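Local coordinates for protein hydrolase, putative (Plasmodium vivax, PDB 2B30) that is a putative HAD-superfamily hydrolase of the Cof-like type that binds calcium in the crystal and is probably a magnesium-dependent phosphatase, at residues N267-D270 with S271-S274; F209-Y212 with N213-E217. All blocks are in the same frame, centred on the assembly; numbering follows the deposited sequence.

Interaction 1: residues N267-D270 with S271-S274; sequences NATD and SAKS
Backbone bonding ties Thr269 and Asp270 to Lys273 and Ser274 across the first turn of helix 270-275. Lys273 N donates to Thr269 O over 2.9 Å. One residue on, Ser274 N reaches Asp270 O at 3.2 Å. Thr269 stands at the N-cap, but its side chain caps nothing directly.

Two hydroxyls add polar contacts beside the helix backbone. A water lies 2.9 Å from Thr269 OG1 and also accepts a hydrogen bond from Ser271 N, a bridge from the N-cap side chain to an amide of the first turn. At the other end, Ser274 OG sits between its own backbone N and carbonyl carbon (chi1 51°), a torsion that folds it back along the helix. There it lies 2.9 Å from Ser271 O and 3.2 Å from Asp270 O, two acceptors competing for its single proton.

The apolar contacts lie between the loop residues and the start of the helix. Thr269 turns its methyl CG2 to the helix, 3.6 Å from Ala272 CB, while Ala268 CB meets the same methyl of Ala272 at 4.1 Å. Lys273 lies extended back along the chain, its CG 3.8 Å from Ala268 CB and its CE running past Ala268 O. The ammonium ends in a weak hydrogen bond to Ala266 O.

Ala272 also packs on Leu256 of helix 253-257, and Thr269 is hydrogen-bonded through the backbone to Asp248. This is a helix N-terminus following strand 261-264 of the Rossmann-like HAD core, with the loop residue Ala268 beside the calcium ligand Asp248, and Ala272 of the helix near Asp252, a calcium-site residue that does not hold the ion in this chain.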
loop_
_atom_site.group_PDB
_atom_site.type_symbol
_atom_site.label_atom_id
_atom_site.label_comp_id
_atom_site.label_asym_id
_atom_site.label_seq_id
_atom_site.Cartn_x
_atom_site.Cartn_y
_atom_site.Cartn_z
ATOM N N ASN A 267 11.548 20.576 4.874
ATOM C CA ASN A 267 12.712 19.715 5.121
ATOM C C ASN A 267 12.535 18.247 4.708
ATOM O O ASN A 267 13.373 17.410 5.020
ATOM C CB ASN A 267 13.135 19.789 6.591
ATOM C CG ASN A 267 11.988 19.550 7.550
ATOM O OD1 ASN A 267 11.124 20.408 7.729
ATOM N ND2 ASN A 267 11.992 18.401 8.201
ATOM N N ALA A 268 11.462 17.930 3.990
ATOM C CA ALA A 268 11.193 16.549 3.630
ATOM C C ALA A 268 12.232 16.033 2.660
ATOM O O ALA A 268 12.915 16.802 1.995
ATOM C CB ALA A 268 9.814 16.411 3.033
ATOM N N THR A 269 12.340 14.714 2.588
ATOM C CA THR A 269 13.227 14.072 1.642
ATOM C C THR A 269 12.648 14.217 0.238
ATOM O O THR A 269 11.444 14.349 0.084
ATOM C CB THR A 269 13.456 12.590 2.016
ATOM O OG1 THR A 269 14.489 12.054 1.187
ATOM C CG2 THR A 269 12.193 11.756 1.837
ATOM N N ASP A 270 13.504 14.211 -0.780
ATOM C CA ASP A 270 13.060 14.463 -2.163
ATOM C C ASP A 270 11.923 13.562 -2.576
ATOM O O ASP A 270 10.996 14.002 -3.246
ATOM C CB ASP A 270 14.200 14.286 -3.164
ATOM C CG ASP A 270 15.154 15.453 -3.170
ATOM O OD1 ASP A 270 14.754 16.552 -2.726
ATOM O OD2 ASP A 270 16.306 15.273 -3.627
ATOM N N SER A 271 12.010 12.295 -2.185
ATOM C CA SER A 271 10.963 11.327 -2.474
ATOM C C SER A 271 9.613 11.732 -1.861
ATOM O O SER A 271 8.584 11.724 -2.534
ATOM C CB SER A 271 11.378 9.967 -1.952
ATOM O OG SER A 271 10.280 9.091 -1.985
ATOM N N ALA A 272 9.631 12.100 -0.585
ATOM C CA ALA A 272 8.422 12.500 0.117
ATOM C C ALA A 272 7.828 13.756 -0.498
ATOM O O ALA A 272 6.607 13.881 -0.600
ATOM C CB ALA A 272 8.715 12.725 1.591
ATOM N N LYS A 273 8.690 14.688 -0.893
ATOM C CA LYS A 273 8.249 15.950 -1.503
ATOM C C LYS A 273 7.464 15.732 -2.800
ATOM O O LYS A 273 6.488 16.443 -3.054
ATOM C CB LYS A 273 9.447 16.877 -1.781
ATOM C CG LYS A 273 9.985 17.620 -0.547
ATOM C CD LYS A 273 11.142 18.572 -0.900
ATOM C CE LYS A 273 11.593 19.375 0.320
ATOM N NZ LYS A 273 12.628 20.409 0.025
ATOM N N SER A 274 7.896 14.758 -3.609
ATOM C CA SER A 274 7.252 14.476 -4.890
ATOM C C SER A 274 5.995 13.625 -4.741
ATOM O O SER A 274 5.044 13.802 -5.502
ATOM C CB SER A 274 8.221 13.809 -5.870
ATOM O OG SER A 274 8.856 12.700 -5.277
HETATM O O HOH W 1 14.622 10.640 -1.296
#

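Interaction 2: residues F209-Y212 with N213-E217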
loop_
_atom_site.group_PDB
_atom_site.type_symbol
_atom_site.label_atom_id
_atom_site.label_comp_id
_atom_site.label_asym_id
_atom_site.label_seq_id
_atom_site.Cartn_x
_atom_site.Cartn_y
_atom_site.Cartn_z
ATOM N N PHE A 209 12.745 0.063 6.423
ATOM C CA PHE A 209 12.881 1.479 6.110
ATOM C C PHE A 209 14.214 2.006 6.620
ATOM O O PHE A 209 14.804 1.451 7.548
ATOM C CB PHE A 209 11.737 2.293 6.713
ATOM C CG PHE A 209 10.406 2.082 6.028
ATOM C CD1 PHE A 209 10.242 2.386 4.676
ATOM C CD2 PHE A 209 9.304 1.608 6.740
ATOM C CE1 PHE A 209 9.011 2.203 4.040
ATOM C CE2 PHE A 209 8.069 1.428 6.108
ATOM C CZ PHE A 209 7.922 1.727 4.759
ATOM N N THR A 210 14.675 3.083 5.989
ATOM C CA THR A 210 15.896 3.772 6.368
ATOM C C THR A 210 15.528 5.112 6.988
ATOM O O THR A 210 14.820 5.908 6.371
ATOM C CB THR A 210 16.800 3.985 5.148
ATOM O OG1 THR A 210 17.185 2.708 4.632
ATOM C CG2 THR A 210 18.053 4.754 5.519
ATOM N N THR A 211 16.006 5.345 8.211
ATOM C CA THR A 211 15.728 6.579 8.958
ATOM C C THR A 211 16.430 7.740 8.267
ATOM O O THR A 211 17.325 7.528 7.443
ATOM C CB THR A 211 16.203 6.465 10.446
ATOM O OG1 THR A 211 15.536 5.365 11.079
ATOM C CG2 THR A 211 15.895 7.714 11.258
ATOM N N TYR A 212 15.997 8.958 8.587
ATOM C CA TYR A 212 16.682 10.176 8.147
ATOM C C TYR A 212 18.191 10.193 8.456
ATOM O O TYR A 212 18.957 10.798 7.709
ATOM C CB TYR A 212 16.015 11.409 8.763
ATOM C CG TYR A 212 16.708 12.702 8.406
ATOM C CD1 TYR A 212 16.588 13.250 7.125
ATOM C CD2 TYR A 212 17.494 13.371 9.340
ATOM C CE1 TYR A 212 17.222 14.434 6.790
ATOM C CE2 TYR A 212 18.135 14.550 9.020
ATOM C CZ TYR A 212 17.996 15.077 7.744
ATOM O OH TYR A 212 18.638 16.247 7.434
ATOM N N ASN A 213 18.603 9.541 9.546
ATOM C CA ASN A 213 20.016 9.423 9.925
ATOM C C ASN A 213 20.677 8.109 9.474
ATOM O O ASN A 213 21.730 7.720 9.999
ATOM C CB ASN A 213 20.152 9.567 11.449
ATOM C CG ASN A 213 19.997 10.999 11.924
ATOM O OD1 ASN A 213 19.581 11.879 11.170
ATOM N ND2 ASN A 213 20.340 11.240 13.188
ATOM N N GLY A 214 20.059 7.422 8.515
ATOM C CA GLY A 214 20.632 6.205 7.925
ATOM C C GLY A 214 20.563 4.962 8.796
ATOM O O GLY A 214 21.323 4.014 8.583
ATOM N N HIS A 215 19.656 4.961 9.775
ATOM C CA HIS A 215 19.414 3.786 10.622
ATOM C C HIS A 215 18.350 2.901 9.963
ATOM O O HIS A 215 17.563 3.379 9.142
ATOM C CB HIS A 215 18.963 4.208 12.027
ATOM C CG HIS A 215 19.837 5.250 12.667
ATOM N ND1 HIS A 215 21.154 5.017 13.005
ATOM C CD2 HIS A 215 19.573 6.527 13.043
ATOM C CE1 HIS A 215 21.667 6.107 13.550
ATOM N NE2 HIS A 215 20.727 7.037 13.588
ATOM N N ALA A 216 18.335 1.615 10.308
ATOM C CA ALA A 216 17.354 0.672 9.739
ATOM C C ALA A 216 16.216 0.394 10.717
ATOM O O ALA A 216 16.458 -0.054 11.820
ATOM C CB ALA A 216 18.026 -0.637 9.335
ATOM N N GLU A 217 14.982 0.678 10.304
ATOM C CA GLU A 217 13.795 0.285 11.054
ATOM C C GLU A 217 13.208 -0.950 10.388
ATOM O O GLU A 217 12.784 -0.887 9.236
ATOM C CB GLU A 217 12.762 1.413 11.072
ATOM C CG GLU A 217 13.016 2.470 12.133
ATOM C CD GLU A 217 11.888 3.503 12.228
ATOM O OE1 GLU A 217 11.315 3.909 11.178
ATOM O OE2 GLU A 217 11.574 3.918 13.370
#
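His215 O takes two donors from Thr211: the backbone N in a nearly straight bond of 2.7 Å, and OG1 in a weak one of 3.4 Å. The hydroxyl can reach it because Thr211 OG1 is anti to its own carbonyl carbon (chi1 -59°), which also sets OG1 3.7 Å from His215 CB. Thr211 CB, in turn, lies at the edge of the imidazole, near its plane. Asn213 O stands above one face of this ring, over its centre, and His215 ND1 is hydrogen-bonded to Leu186 N.

The chain reverses in a type I turn from Thr211 to Gly214. Gly214 N closes it on Thr211 O at 2.9 Å. Gly214 has a positive phi of 75°, and its CA packs against Thr210 CG2. Asn213 OD1 comes obliquely to the Tyr212 ring, the amide plane turned 43° from that of the ring.

Phe209 and Glu217 then pair through both their backbone N-H groups. The Glu217 carboxylate makes a salt bridge with Lys181, while Thr210 and Ala216 pack on Ile195 of helix 191-201. Together these contacts form a 3:5 beta hairpin, a type I turn followed by a G1 bulge at Gly214, between strands 206-210 and 216-220 of the smaller sheet; its turn brings Tyr212 near the calcium site, as expected for a Cof-type cap domain.

Interaction 2 comes first along the chain and interaction 1 follows it, separated by helix 225-235, strand 243-247, helix 253-257 and strand 261-264. Their centres are 15 Å apart and their nearest atoms about 5 Å, without touching. They belong to different sheets: 209-217 joins the end of strand 206-210 to the start of strand 216-220 in the six-stranded sheet, whereas 267-274 starts a helix after strand 261-264 of the eight-stranded one. Both nevertheless approach Asp248, one of the calcium ligands, with Tyr212 coming from the hairpin and Ala268 from the loop before the helix. They thus face the metal site from two parts of the fold, consistent with an active site between core and cap.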